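Local coordinates for protein putative enzyme related to aldose 1-epimerase (Salmonella typhimurium, PDB 2HTA) that probably interconverts the alpha and beta anomers of glucose 6-phosphate, as a hexose-6-phosphate mutarotase of the aldose 1-epimerase family, at residues 114-119 with 134-139; 166-171 with 296-301; 187-192 with 236-241; 159-164 with 303-308; 18-23 with 36-41. All blocks are in the same frame, centred on the assembly; numbering follows the deposited sequence.

In the fold
Contacts 1 to 4 all belong to one antiparallel sheet of the mutarotase beta-sandwich. Contacts 2 and 4 join the same two strands, 162-169 and 298-308, and touch where Ala301 meets Ile164. Contact 1 lies at one edge strand of this sheet and touches contact 2 through Trp118 and Leu166. Contact 3 sits toward the other edge, and its centre is about 35 Å from that of contact 1. Contact 5 stands apart, where the N-terminal helix meets a different sheet. No contact is wholly core; each mixes buried and more exposed residues. Backbone ladders dominate contacts 2 and 4, an indole contact 1, waters contact 3, and an arginine contact 5.

Contact 1 of 5, residues 114-119 with 134-139; sequences RNLPWA and FELQSS
Ala119 and Glu135 grip each other through a pair of backbone hydrogen bonds. Ala119 N donates a hydrogen bond to Glu135 O at 2.9 Å, and the bond is nearly straight at 166°. Glu135 N donates in turn to Ala119 O. That same oxygen also receives a CA-H...O contact from Phe134 CA at 3.1 Å. The two residues form an antiparallel hydrogen-bonded pair, with both side chains on the same face of the sheet.

Next to this pair, the indole of Trp118 lies over the strand. Its CG is anti to the carbonyl carbon (chi1 -60°), which brings the ring beside Leu136. Leu136 CB sits over one face, 3.8 Å from the centroid of the five-membered ring and 17° off the normal. This is a CH-pi contact, and the two side chains cross at about a right angle. The benzo edge of the indole reaches back along the strand, where Trp118 CE3 is 3.7 Å from Phe134 CB. The indole nitrogen is held by Ala113 O, which helps fix the rotation of the ring.

Leu136 also packs on the loop. Its CD1 meets Leu116 CB at 3.8 Å and lies 3.4 Å from Pro117 O. Beyond the two segments, Trp118 also packs on Leu152 and Ala154 of the neighbouring strand, and Phe134 meets the ring of Phe55.

The arrangement is that of an edge strand entering a sheet. The loop before strand 119-125 lays a tryptophan over strand 130-137 and then pairs with it, at one margin of the large antiparallel sheet of the mutarotase fold.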
# COMPACT_ATOMS: atom_id res chain seq x y z
N ARG A 114 2.30 10.35 1.89
CA ARG A 114 3.22 9.23 2.24
C ARG A 114 4.54 9.75 2.79
O ARG A 114 5.40 8.98 3.26
CB ARG A 114 3.42 8.32 1.03
CG ARG A 114 4.08 9.01 -0.20
CD ARG A 114 4.12 8.00 -1.30
NE ARG A 114 4.79 8.49 -2.49
CZ ARG A 114 5.50 7.74 -3.32
NH1 ARG A 114 5.68 6.44 -3.06
NH2 ARG A 114 6.07 8.30 -4.40
N ASN A 115 4.74 11.07 2.66
CA ASN A 115 6.01 11.70 3.08
C ASN A 115 5.93 12.39 4.44
O ASN A 115 6.99 12.75 5.02
CB ASN A 115 6.45 12.76 2.05
CG ASN A 115 6.56 12.21 0.64
OD1 ASN A 115 5.59 12.23 -0.15
ND2 ASN A 115 7.72 11.65 0.31
N LEU A 116 4.75 12.54 4.99
CA LEU A 116 4.55 13.34 6.22
C LEU A 116 4.20 12.47 7.42
O LEU A 116 3.63 11.39 7.25
CB LEU A 116 3.41 14.34 5.98
CG LEU A 116 3.64 15.33 4.84
CD1 LEU A 116 2.31 16.11 4.63
CD2 LEU A 116 4.80 16.29 5.24
N PRO A 117 4.53 12.94 8.65
CA PRO A 117 4.20 12.20 9.84
C PRO A 117 2.73 12.30 10.15
O PRO A 117 2.18 13.41 10.22
CB PRO A 117 5.04 12.90 10.93
CG PRO A 117 5.32 14.34 10.38
CD PRO A 117 5.29 14.19 8.93
N TRP A 118 2.10 11.14 10.33
CA TRP A 118 0.70 11.04 10.82
C TRP A 118 0.67 10.71 12.32
O TRP A 118 1.56 10.05 12.86
CB TRP A 118 -0.08 9.91 10.14
CG TRP A 118 -0.23 10.00 8.63
CD1 TRP A 118 0.76 10.29 7.72
CD2 TRP A 118 -1.40 9.69 7.87
NE1 TRP A 118 0.26 10.21 6.43
CE2 TRP A 118 -1.06 9.84 6.49
CE3 TRP A 118 -2.71 9.35 8.21
CZ2 TRP A 118 -1.99 9.60 5.43
CZ3 TRP A 118 -3.65 9.10 7.16
CH2 TRP A 118 -3.29 9.24 5.79
N ALA A 119 -0.41 11.11 12.97
CA ALA A 119 -0.56 10.85 14.41
C ALA A 119 -1.29 9.51 14.53
O ALA A 119 -2.14 9.22 13.72
CB ALA A 119 -1.40 12.00 15.06
N PHE A 134 -4.97 6.40 12.11
CA PHE A 134 -3.93 7.43 11.97
C PHE A 134 -4.58 8.66 11.36
O PHE A 134 -5.54 8.56 10.55
CB PHE A 134 -2.82 6.92 11.04
CG PHE A 134 -2.03 5.77 11.59
CD1 PHE A 134 -2.45 4.42 11.38
CD2 PHE A 134 -0.89 6.01 12.33
CE1 PHE A 134 -1.66 3.34 11.90
CE2 PHE A 134 -0.11 4.93 12.82
CZ PHE A 134 -0.49 3.63 12.61
N GLU A 135 -4.05 9.85 11.68
CA GLU A 135 -4.65 11.08 11.13
C GLU A 135 -3.54 11.99 10.57
O GLU A 135 -2.49 12.16 11.21
CB GLU A 135 -5.34 11.81 12.28
CG GLU A 135 -6.02 13.10 11.83
CD GLU A 135 -6.75 13.76 12.99
OE1 GLU A 135 -6.10 14.40 13.83
OE2 GLU A 135 -7.97 13.59 13.11
N LEU A 136 -3.81 12.62 9.43
CA LEU A 136 -2.93 13.65 8.88
C LEU A 136 -3.76 14.89 8.68
O LEU A 136 -4.91 14.81 8.25
CB LEU A 136 -2.32 13.20 7.56
CG LEU A 136 -1.32 14.22 6.95
CD1 LEU A 136 0.02 14.14 7.71
CD2 LEU A 136 -1.11 13.80 5.53
N GLN A 137 -3.21 16.07 9.05
CA GLN A 137 -3.95 17.32 8.82
C GLN A 137 -3.12 18.29 8.04
O GLN A 137 -1.89 18.26 8.10
CB GLN A 137 -4.38 17.97 10.11
CG GLN A 137 -5.44 17.10 10.85
CD GLN A 137 -6.05 17.82 11.98
OE1 GLN A 137 -5.43 17.94 13.03
NE2 GLN A 137 -7.27 18.33 11.80
N SER A 138 -3.79 19.18 7.33
CA SER A 138 -3.09 20.28 6.67
C SER A 138 -2.43 21.19 7.69
O SER A 138 -2.79 21.21 8.89
CB SER A 138 -4.10 21.10 5.82
OG SER A 138 -5.25 21.39 6.56
N SER A 139 -1.44 21.92 7.24
CA SER A 139 -0.69 22.82 8.11
C SER A 139 -0.24 23.96 7.19
O SER A 139 -0.42 23.88 5.97
CB SER A 139 0.54 22.10 8.62
OG SER A 139 1.40 21.80 7.53

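Contact 2 of 5, residues 166-171 with 296-301; sequences LEAHGE and KPSRLA
Pro297 and His169 lie side by side and point the same way, with Pro297 CB over the imidazole face. This CB stands 3.8 Å from the centroid of the His169 ring and 12° off its normal, a CH-pi contact. Pro297 CG leans toward CE1 of the same ring.

The imidazole is held at its edge too. His169 NE2 donates to Glu167 OE1 at 2.7 Å, on the anti side of the carboxylate but tilted well out of its plane. His169 ND1 is hydrogen-bonded to Glu295. Two polar bonds and the proline together fix the ring's rotation.

Glu167 is extended, with CG anti to the backbone N (chi1 176°). This carries it alongside both Pro297 and Arg299. The carboxylate and guanidinium planes stand at 90°, and Glu167 OE2 touches the aliphatic CD of Arg299 at 3.7 Å. The charged partner of Glu167 OE1 is instead Arg155, in a salt bridge.

The other face of the sheet carries Leu166, Leu300, Ala168 and Ser298. Ser298 OG comes 3.3 Å from Ala168 CB. A water donates to Leu166 O at 2.8 Å and lies near Ser298 OG, where the bond is weak.

Four backbone hydrogen bonds join the strands between these two faces. Leu166 with Leu300 and Ala168 with Ser298 form the hydrogen-bonded pairs; Glu167 with Arg299 is the non-hydrogen-bonded pair between them. The Leu166 N bond to Leu300 O is short, at 2.7 Å. This is a regular antiparallel ladder, joining strands 162-169 and 298-308 in the middle of the large sheet of the mutarotase beta-sandwich.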
# COMPACT_ATOMS: atom_id res chain seq x y z
N LEU A 166 -9.04 4.50 3.72
CA LEU A 166 -8.64 5.90 3.64
C LEU A 166 -9.84 6.85 3.49
O LEU A 166 -10.67 6.68 2.61
CB LEU A 166 -7.70 6.06 2.45
CG LEU A 166 -7.14 7.49 2.33
CD1 LEU A 166 -6.12 7.82 3.44
CD2 LEU A 166 -6.54 7.67 0.92
N GLU A 167 -9.89 7.90 4.30
CA GLU A 167 -11.06 8.80 4.31
C GLU A 167 -10.54 10.24 4.38
O GLU A 167 -9.74 10.58 5.27
CB GLU A 167 -11.89 8.49 5.56
CG GLU A 167 -13.06 9.39 5.77
CD GLU A 167 -13.87 8.93 7.02
OE1 GLU A 167 -13.74 9.52 8.14
OE2 GLU A 167 -14.60 7.94 6.85
N ALA A 168 -10.93 11.05 3.40
CA ALA A 168 -10.41 12.43 3.27
C ALA A 168 -11.55 13.42 3.51
O ALA A 168 -12.59 13.38 2.83
CB ALA A 168 -9.80 12.64 1.89
N HIS A 169 -11.37 14.29 4.49
CA HIS A 169 -12.37 15.30 4.83
C HIS A 169 -11.90 16.66 4.31
O HIS A 169 -10.78 17.09 4.60
CB HIS A 169 -12.53 15.40 6.35
CG HIS A 169 -13.08 14.15 6.96
ND1 HIS A 169 -14.40 14.03 7.36
CD2 HIS A 169 -12.49 12.97 7.25
CE1 HIS A 169 -14.59 12.82 7.87
NE2 HIS A 169 -13.45 12.16 7.82
N GLY A 170 -12.78 17.35 3.63
CA GLY A 170 -12.41 18.69 3.06
C GLY A 170 -13.31 19.01 1.87
O GLY A 170 -14.32 18.33 1.67
N GLU A 171 -12.93 20.02 1.08
CA GLU A 171 -13.69 20.34 -0.13
C GLU A 171 -12.71 20.37 -1.26
O GLU A 171 -11.98 21.38 -1.42
CB GLU A 171 -14.34 21.72 -0.01
CG GLU A 171 -15.11 22.02 1.28
CD GLU A 171 -16.46 21.29 1.40
OE1 GLU A 171 -17.26 21.19 0.40
OE2 GLU A 171 -16.74 20.81 2.53
N LYS A 296 -19.50 14.98 2.85
CA LYS A 296 -19.49 13.57 2.50
C LYS A 296 -17.99 13.35 2.14
O LYS A 296 -17.56 13.60 1.00
N PRO A 297 -17.19 12.88 3.11
CA PRO A 297 -15.78 12.70 2.87
C PRO A 297 -15.55 11.64 1.78
O PRO A 297 -16.41 10.78 1.57
CB PRO A 297 -15.27 12.20 4.22
CG PRO A 297 -16.42 11.56 4.84
CD PRO A 297 -17.58 12.43 4.46
N SER A 298 -14.40 11.64 1.12
CA SER A 298 -14.15 10.55 0.17
C SER A 298 -13.63 9.34 0.91
O SER A 298 -13.08 9.47 2.06
CB SER A 298 -13.16 10.97 -0.89
OG SER A 298 -11.98 11.41 -0.25
N ARG A 299 -13.78 8.17 0.30
CA ARG A 299 -13.28 6.97 0.92
C ARG A 299 -12.66 6.09 -0.15
O ARG A 299 -13.10 6.09 -1.30
CB ARG A 299 -14.42 6.22 1.65
CG ARG A 299 -15.00 7.03 2.83
CD ARG A 299 -15.81 6.15 3.80
NE ARG A 299 -17.16 5.92 3.30
CZ ARG A 299 -17.67 4.71 3.06
NH1 ARG A 299 -16.93 3.63 3.31
NH2 ARG A 299 -18.93 4.56 2.61
N LEU A 300 -11.62 5.34 0.23
CA LEU A 300 -11.05 4.31 -0.63
C LEU A 300 -10.61 3.17 0.35
O LEU A 300 -10.06 3.46 1.43
CB LEU A 300 -9.81 4.86 -1.31
CG LEU A 300 -9.16 4.10 -2.47
CD1 LEU A 300 -10.15 3.95 -3.68
CD2 LEU A 300 -7.85 4.79 -2.87
N ALA A 301 -10.91 1.92 -0.00
CA ALA A 301 -10.61 0.80 0.92
C ALA A 301 -10.13 -0.41 0.19
O ALA A 301 -10.56 -0.69 -0.93
CB ALA A 301 -11.82 0.44 1.81
O HOH W 1 -10.25 8.73 0.69

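Contact 3 of 5, residues 187-192 with 236-241; sequences IANVKV and HDATLN
Lys191 and His236 form an antiparallel hydrogen-bonded pair that joins the short strand 191-193 to strand 232-237, near one margin of the large mutarotase sheet. His236 N donates to Lys191 O at 2.8 Å, nearly straight at 170°. Past this pair the backbones diverge, and waters and side chains take over.

Packing is light. The edge of the His236 ring faces Lys191 O, with CD2 3.2 Å away. The aliphatic CG of Lys191 lies across the same ring carbon at 3.9 Å.

One water lies within bonding distance of Asn189 O and His236 O, which may share its protons, and accepts from Ala238 N at 2.7 Å. It bridges the strands where they part. A second water lies between Asn189 OD1 and Asp237 OD1.

The side chains add hydrogen bonds of their own. His236 NE2 is bonded to Ser193. Asp237 closes its own turn in an Asx motif. Its OD1 accepts from Leu240 N at 3.0 Å, and that donor stands well above the carboxylate plane. Asp237 OD2 is held by Gly185 N. Across the contact, Asn189 has CG between the backbone N and carbonyl carbon (chi1 63°), which carries the amide toward Thr239. Asn189 ND2 donates to Thr239 OG1 at 2.8 Å, with the hydroxyl oxygen close to the amide plane.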
# COMPACT_ATOMS: atom_id res chain seq x y z
N ILE A 187 7.96 -13.99 -9.23
CA ILE A 187 7.07 -13.23 -10.10
C ILE A 187 6.82 -13.94 -11.45
O ILE A 187 5.76 -13.78 -12.08
CB ILE A 187 7.66 -11.82 -10.35
CG1 ILE A 187 6.72 -10.96 -11.20
CG2 ILE A 187 9.02 -11.94 -11.01
CD1 ILE A 187 5.41 -10.54 -10.50
N ALA A 188 7.79 -14.73 -11.89
CA ALA A 188 7.72 -15.40 -13.18
C ALA A 188 6.56 -16.39 -13.22
O ALA A 188 6.09 -16.73 -14.30
CB ALA A 188 9.07 -16.14 -13.49
N ASN A 189 6.10 -16.89 -12.08
CA ASN A 189 4.92 -17.75 -12.20
C ASN A 189 3.61 -17.10 -11.75
O ASN A 189 2.55 -17.75 -11.79
CB ASN A 189 5.09 -19.11 -11.52
CG ASN A 189 5.28 -19.00 -10.03
OD1 ASN A 189 4.46 -18.40 -9.31
ND2 ASN A 189 6.37 -19.59 -9.56
N VAL A 190 3.68 -15.85 -11.29
CA VAL A 190 2.50 -15.21 -10.70
C VAL A 190 1.49 -14.90 -11.79
O VAL A 190 1.86 -14.46 -12.86
CB VAL A 190 2.90 -13.92 -9.93
CG1 VAL A 190 1.65 -13.10 -9.59
CG2 VAL A 190 3.64 -14.31 -8.69
N LYS A 191 0.22 -15.19 -11.54
CA LYS A 191 -0.83 -14.56 -12.31
C LYS A 191 -1.86 -13.93 -11.37
O LYS A 191 -2.10 -14.41 -10.21
CB LYS A 191 -1.47 -15.52 -13.31
CG LYS A 191 -2.12 -16.71 -12.63
CD LYS A 191 -2.32 -17.89 -13.63
CE LYS A 191 -2.92 -19.09 -12.86
NZ LYS A 191 -3.48 -20.23 -13.72
N VAL A 192 -2.47 -12.86 -11.86
CA VAL A 192 -3.54 -12.19 -11.10
C VAL A 192 -4.81 -12.27 -11.93
O VAL A 192 -4.81 -11.91 -13.11
CB VAL A 192 -3.17 -10.72 -10.79
CG1 VAL A 192 -4.31 -10.02 -9.99
CG2 VAL A 192 -1.85 -10.69 -9.99
N HIS A 236 -2.36 -15.52 -7.65
CA HIS A 236 -2.14 -16.98 -7.53
C HIS A 236 -0.65 -17.20 -7.44
O HIS A 236 0.07 -16.84 -8.38
CB HIS A 236 -2.66 -17.66 -8.79
CG HIS A 236 -4.10 -17.35 -9.07
ND1 HIS A 236 -5.11 -18.21 -8.72
CD2 HIS A 236 -4.69 -16.29 -9.68
CE1 HIS A 236 -6.28 -17.69 -9.08
NE2 HIS A 236 -6.04 -16.52 -9.66
N ASP A 237 -0.19 -17.84 -6.35
CA ASP A 237 1.23 -18.04 -6.10
C ASP A 237 1.54 -19.52 -5.88
O ASP A 237 1.32 -20.03 -4.80
CB ASP A 237 1.65 -17.26 -4.85
CG ASP A 237 3.17 -17.28 -4.64
OD1 ASP A 237 3.93 -18.13 -5.19
OD2 ASP A 237 3.61 -16.42 -3.88
N ALA A 238 2.03 -20.17 -6.92
CA ALA A 238 2.33 -21.61 -6.89
C ALA A 238 3.53 -21.88 -5.97
O ALA A 238 3.57 -22.92 -5.27
CB ALA A 238 2.62 -22.12 -8.32
N THR A 239 4.48 -20.94 -5.92
CA THR A 239 5.69 -21.14 -5.11
C THR A 239 5.45 -21.12 -3.59
O THR A 239 5.91 -22.03 -2.86
CB THR A 239 6.74 -20.12 -5.50
OG1 THR A 239 6.95 -20.20 -6.93
CG2 THR A 239 8.04 -20.38 -4.72
N LEU A 240 4.69 -20.15 -3.09
CA LEU A 240 4.33 -20.11 -1.69
C LEU A 240 3.05 -20.88 -1.45
O LEU A 240 2.53 -20.90 -0.34
CB LEU A 240 4.15 -18.64 -1.24
CG LEU A 240 5.41 -17.76 -1.35
CD1 LEU A 240 5.26 -16.39 -0.70
CD2 LEU A 240 6.60 -18.50 -0.79
N ASN A 241 2.49 -21.45 -2.51
CA ASN A 241 1.31 -22.31 -2.37
C ASN A 241 0.13 -21.60 -1.73
O ASN A 241 -0.49 -22.10 -0.77
CB ASN A 241 1.66 -23.56 -1.56
CG ASN A 241 2.75 -24.39 -2.24
OD1 ASN A 241 2.71 -24.62 -3.48
ND2 ASN A 241 3.75 -24.81 -1.46
O HOH W 2 5.22 -16.81 -7.11
O HOH W 3 1.57 -19.07 -9.34

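Contact 4 of 5, residues 159-164 with 303-308; sequences GKTCEI and TICVAK
Cys162 O is met by two groups of the facing strand. Ile304 N donates to it at 2.8 Å in a bond of 166°, and the CA-H of Thr303 approaches it as well, with CA 3.3 Å away. The return bond runs from Cys162 N to Ile304 O at 3.0 Å. Ile304 O also has Thr161 CB close by.

Cys162 with Ile304 is thus an antiparallel hydrogen-bonded pair, and Glu163 with Thr303 is the non-hydrogen-bonded pair beside it. They belong to the same ladder between strands 162-169 and 298-308 that continues toward Leu166 and Leu300, in the central part of the large mutarotase sheet.

On the face with Cys162 and Ile304 the contact is apolar. Ile304 has CG1 anti to the carbonyl carbon (chi1 -47°), which leads its CD1 toward Ile164. The two isoleucines cross at a slant, and their CD1 atoms meet at 4.2 Å. Trp65 packs on both Cys162 and Ile304, while Leu178 of strand 172-183 touches Ile164.

The other face is more polar. Glu163 and Thr303 lie side by side, pointing the same way, and Glu163 CG is 3.6 Å from Thr303 OG1. A water lies 2.7 Å from Thr303 OG1 and gives a weak bond to Ile164 O. At the far end, where the strands part, another water accepts from Val306 N and donates to Lys160 O at 2.7 Å.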
# COMPACT_ATOMS: atom_id res chain seq x y z
N GLY A 159 -5.36 -8.55 11.49
CA GLY A 159 -5.68 -9.79 12.16
C GLY A 159 -5.53 -10.92 11.21
O GLY A 159 -4.56 -11.00 10.45
N LYS A 160 -6.49 -11.83 11.23
CA LYS A 160 -6.55 -12.91 10.20
C LYS A 160 -6.66 -12.33 8.77
O LYS A 160 -6.17 -12.91 7.79
CB LYS A 160 -7.79 -13.79 10.51
CG LYS A 160 -8.03 -14.91 9.52
CD LYS A 160 -9.20 -15.87 9.97
CE LYS A 160 -10.49 -15.08 10.11
NZ LYS A 160 -11.78 -15.91 10.18
N THR A 161 -7.36 -11.22 8.65
CA THR A 161 -7.36 -10.51 7.40
C THR A 161 -6.81 -9.08 7.68
O THR A 161 -6.53 -8.69 8.83
CB THR A 161 -8.76 -10.36 6.81
OG1 THR A 161 -9.57 -9.58 7.68
CG2 THR A 161 -9.45 -11.73 6.49
N CYS A 162 -6.67 -8.29 6.62
CA CYS A 162 -6.14 -6.93 6.82
C CYS A 162 -7.08 -5.98 6.09
O CYS A 162 -7.36 -6.21 4.91
CB CYS A 162 -4.73 -6.89 6.22
SG CYS A 162 -3.98 -5.20 6.36
N GLU A 163 -7.61 -4.97 6.78
CA GLU A 163 -8.47 -3.98 6.16
C GLU A 163 -7.78 -2.64 6.22
O GLU A 163 -7.15 -2.30 7.23
CB GLU A 163 -9.82 -3.88 6.81
CG GLU A 163 -10.49 -5.24 6.94
CD GLU A 163 -11.81 -5.13 7.69
OE1 GLU A 163 -12.38 -3.98 7.73
OE2 GLU A 163 -12.28 -6.17 8.21
N ILE A 164 -7.90 -1.88 5.13
CA ILE A 164 -7.28 -0.54 5.03
C ILE A 164 -8.39 0.36 4.54
O ILE A 164 -9.05 0.02 3.57
CB ILE A 164 -6.10 -0.56 4.04
CG1 ILE A 164 -5.07 -1.60 4.51
CG2 ILE A 164 -5.44 0.88 3.97
CD1 ILE A 164 -4.13 -2.13 3.42
N THR A 303 -9.22 -4.67 1.31
CA THR A 303 -9.17 -5.78 2.24
C THR A 303 -8.34 -6.88 1.59
O THR A 303 -8.41 -7.10 0.39
CB THR A 303 -10.60 -6.23 2.63
OG1 THR A 303 -11.19 -5.15 3.38
CG2 THR A 303 -10.57 -7.47 3.55
N ILE A 304 -7.47 -7.47 2.40
CA ILE A 304 -6.58 -8.52 1.98
C ILE A 304 -6.87 -9.80 2.78
O ILE A 304 -6.98 -9.77 4.04
CB ILE A 304 -5.10 -8.11 2.21
CG1 ILE A 304 -4.82 -6.69 1.68
CG2 ILE A 304 -4.17 -9.20 1.57
CD1 ILE A 304 -3.48 -6.06 2.21
N CYS A 305 -6.93 -10.91 2.06
CA CYS A 305 -7.28 -12.23 2.67
C CYS A 305 -6.32 -13.24 2.05
O CYS A 305 -6.06 -13.20 0.83
CB CYS A 305 -8.74 -12.54 2.26
SG CYS A 305 -9.33 -14.07 2.84
N VAL A 306 -5.75 -14.13 2.86
CA VAL A 306 -4.89 -15.18 2.35
C VAL A 306 -5.59 -16.55 2.41
O VAL A 306 -6.28 -16.85 3.37
CB VAL A 306 -3.56 -15.27 3.14
CG1 VAL A 306 -2.65 -16.32 2.49
CG2 VAL A 306 -2.90 -13.94 3.12
N ALA A 307 -5.41 -17.36 1.35
CA ALA A 307 -5.97 -18.74 1.30
C ALA A 307 -4.94 -19.71 0.77
O ALA A 307 -4.10 -19.38 -0.05
CB ALA A 307 -7.21 -18.81 0.47
N LYS A 308 -4.98 -20.94 1.30
CA LYS A 308 -4.10 -22.02 0.82
C LYS A 308 -4.42 -22.38 -0.64
O LYS A 308 -5.54 -22.18 -1.13
CB LYS A 308 -4.19 -23.26 1.71
O HOH W 4 -6.73 -14.18 5.49
O HOH W 5 -11.28 -2.45 3.61

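Contact 5 of 5, residues 18-23 with 36-41; sequences NKIFAL and RQLDDL
Leu23 lies against the aliphatic part of Arg36, with Leu23 CB 3.9 Å from Arg36 CD and also near Arg36 CB. The contact sets the end of the N-terminal helix 14-22 against strand 33-38, whose hairpin turns back through a type II' turn from Leu38 to Leu41. The helix and strand segments pass at 135°, with their axes 9.0 Å apart.

Both methyls of Leu23 reach the strand backbone at Gln37 O. Leu38 has CG anti to the backbone N (chi1 -168°), which directs its two methyls toward Leu23 and Ile20. Leu38 CD1 meets Leu23 CD2 at 3.9 Å, and these two side chains cross at about a right angle. Leu38 CD2 faces Ile20 CG1 at 4.2 Å. Ile20 then runs on to Leu43 and Val45 of the next strand, so the helix is seated on the sheet through apolar groups.

Arg36 extends from CG to NE past the C-terminal end of the helix. Ser34 OG holds its NE, and a water accepts from Arg36 NH2 and donates weakly to Phe21 O. Arg36 NH1 sits between two carbonyls, with weak, bent hydrogen bonds to Phe21 O at 3.0 Å and Leu23 O at 2.9 Å.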
# COMPACT_ATOMS: atom_id res chain seq x y z
N ASN A 18 12.12 -8.74 9.69
CA ASN A 18 12.65 -9.28 10.96
C ASN A 18 13.50 -8.24 11.72
O ASN A 18 13.49 -8.19 12.95
CB ASN A 18 13.43 -10.58 10.70
CG ASN A 18 12.53 -11.72 10.36
OD1 ASN A 18 11.33 -11.66 10.65
ND2 ASN A 18 13.07 -12.76 9.70
N LYS A 19 14.18 -7.37 10.99
CA LYS A 19 14.92 -6.23 11.60
C LYS A 19 14.01 -5.32 12.46
O LYS A 19 14.34 -4.96 13.61
CB LYS A 19 15.59 -5.41 10.51
CG LYS A 19 16.87 -6.03 9.95
CD LYS A 19 17.73 -4.92 9.23
N ILE A 20 12.80 -5.08 11.97
CA ILE A 20 11.90 -4.17 12.62
C ILE A 20 11.44 -4.84 13.92
O ILE A 20 11.36 -4.20 14.97
CB ILE A 20 10.67 -3.88 11.66
CG1 ILE A 20 11.16 -3.00 10.51
CG2 ILE A 20 9.51 -3.22 12.47
CD1 ILE A 20 10.13 -2.83 9.36
N PHE A 21 11.11 -6.12 13.84
CA PHE A 21 10.57 -6.79 15.04
C PHE A 21 11.68 -7.11 16.08
O PHE A 21 11.37 -7.45 17.22
CB PHE A 21 9.85 -8.06 14.63
CG PHE A 21 8.46 -7.79 14.10
CD1 PHE A 21 7.37 -7.83 14.95
CD2 PHE A 21 8.28 -7.42 12.77
CE1 PHE A 21 6.09 -7.52 14.50
CE2 PHE A 21 6.98 -7.12 12.30
CZ PHE A 21 5.90 -7.18 13.18
N ALA A 22 12.94 -6.96 15.66
CA ALA A 22 14.08 -7.11 16.59
C ALA A 22 14.40 -5.83 17.32
O ALA A 22 15.15 -5.83 18.32
CB ALA A 22 15.31 -7.63 15.81
N LEU A 23 13.82 -4.70 16.88
CA LEU A 23 14.11 -3.39 17.49
C LEU A 23 13.67 -3.26 18.97
O LEU A 23 12.67 -3.91 19.36
CB LEU A 23 13.45 -2.26 16.68
CG LEU A 23 13.91 -2.03 15.25
CD1 LEU A 23 12.94 -1.12 14.57
CD2 LEU A 23 15.28 -1.42 15.21
N ARG A 36 8.80 1.91 18.24
CA ARG A 36 10.22 1.61 18.09
C ARG A 36 10.72 2.61 17.08
O ARG A 36 9.95 3.45 16.59
CB ARG A 36 10.39 0.17 17.59
CG ARG A 36 9.47 -0.79 18.36
CD ARG A 36 9.91 -2.25 18.28
NE ARG A 36 8.86 -3.15 18.78
CZ ARG A 36 8.99 -4.46 18.77
NH1 ARG A 36 10.16 -4.96 18.37
NH2 ARG A 36 7.99 -5.26 19.18
N GLN A 37 12.01 2.54 16.76
CA GLN A 37 12.58 3.50 15.83
C GLN A 37 13.58 2.85 14.95
O GLN A 37 14.41 2.08 15.41
CB GLN A 37 13.21 4.71 16.58
CG GLN A 37 13.65 5.86 15.61
CD GLN A 37 14.25 7.07 16.33
OE1 GLN A 37 14.15 7.19 17.56
NE2 GLN A 37 14.88 7.97 15.57
N LEU A 38 13.49 3.13 13.65
CA LEU A 38 14.51 2.66 12.73
C LEU A 38 15.07 3.87 11.97
O LEU A 38 14.33 4.61 11.30
CB LEU A 38 13.95 1.64 11.77
CG LEU A 38 14.95 0.82 10.91
CD1 LEU A 38 16.09 0.11 11.72
CD2 LEU A 38 14.19 -0.14 10.11
N ASP A 39 16.38 4.10 12.13
CA ASP A 39 17.02 5.33 11.59
C ASP A 39 16.22 6.56 11.98
O ASP A 39 16.05 6.81 13.19
CB ASP A 39 17.22 5.17 10.08
CG ASP A 39 18.35 6.07 9.53
OD1 ASP A 39 18.92 6.86 10.31
OD2 ASP A 39 18.63 6.04 8.29
N ASP A 40 15.70 7.33 11.02
CA ASP A 40 14.93 8.54 11.32
C ASP A 40 13.49 8.28 11.83
O ASP A 40 12.90 9.17 12.43
CB ASP A 40 14.74 9.40 10.07
CG ASP A 40 15.98 10.17 9.66
OD1 ASP A 40 16.98 10.18 10.41
OD2 ASP A 40 15.95 10.77 8.55
N LEU A 41 12.92 7.09 11.59
CA LEU A 41 11.46 6.97 11.61
C LEU A 41 10.89 6.22 12.80
O LEU A 41 11.38 5.13 13.13
CB LEU A 41 10.96 6.25 10.35
CG LEU A 41 11.35 6.89 9.00
CD1 LEU A 41 10.67 6.19 7.82
CD2 LEU A 41 11.02 8.38 9.01
O HOH W 6 8.60 -7.95 18.96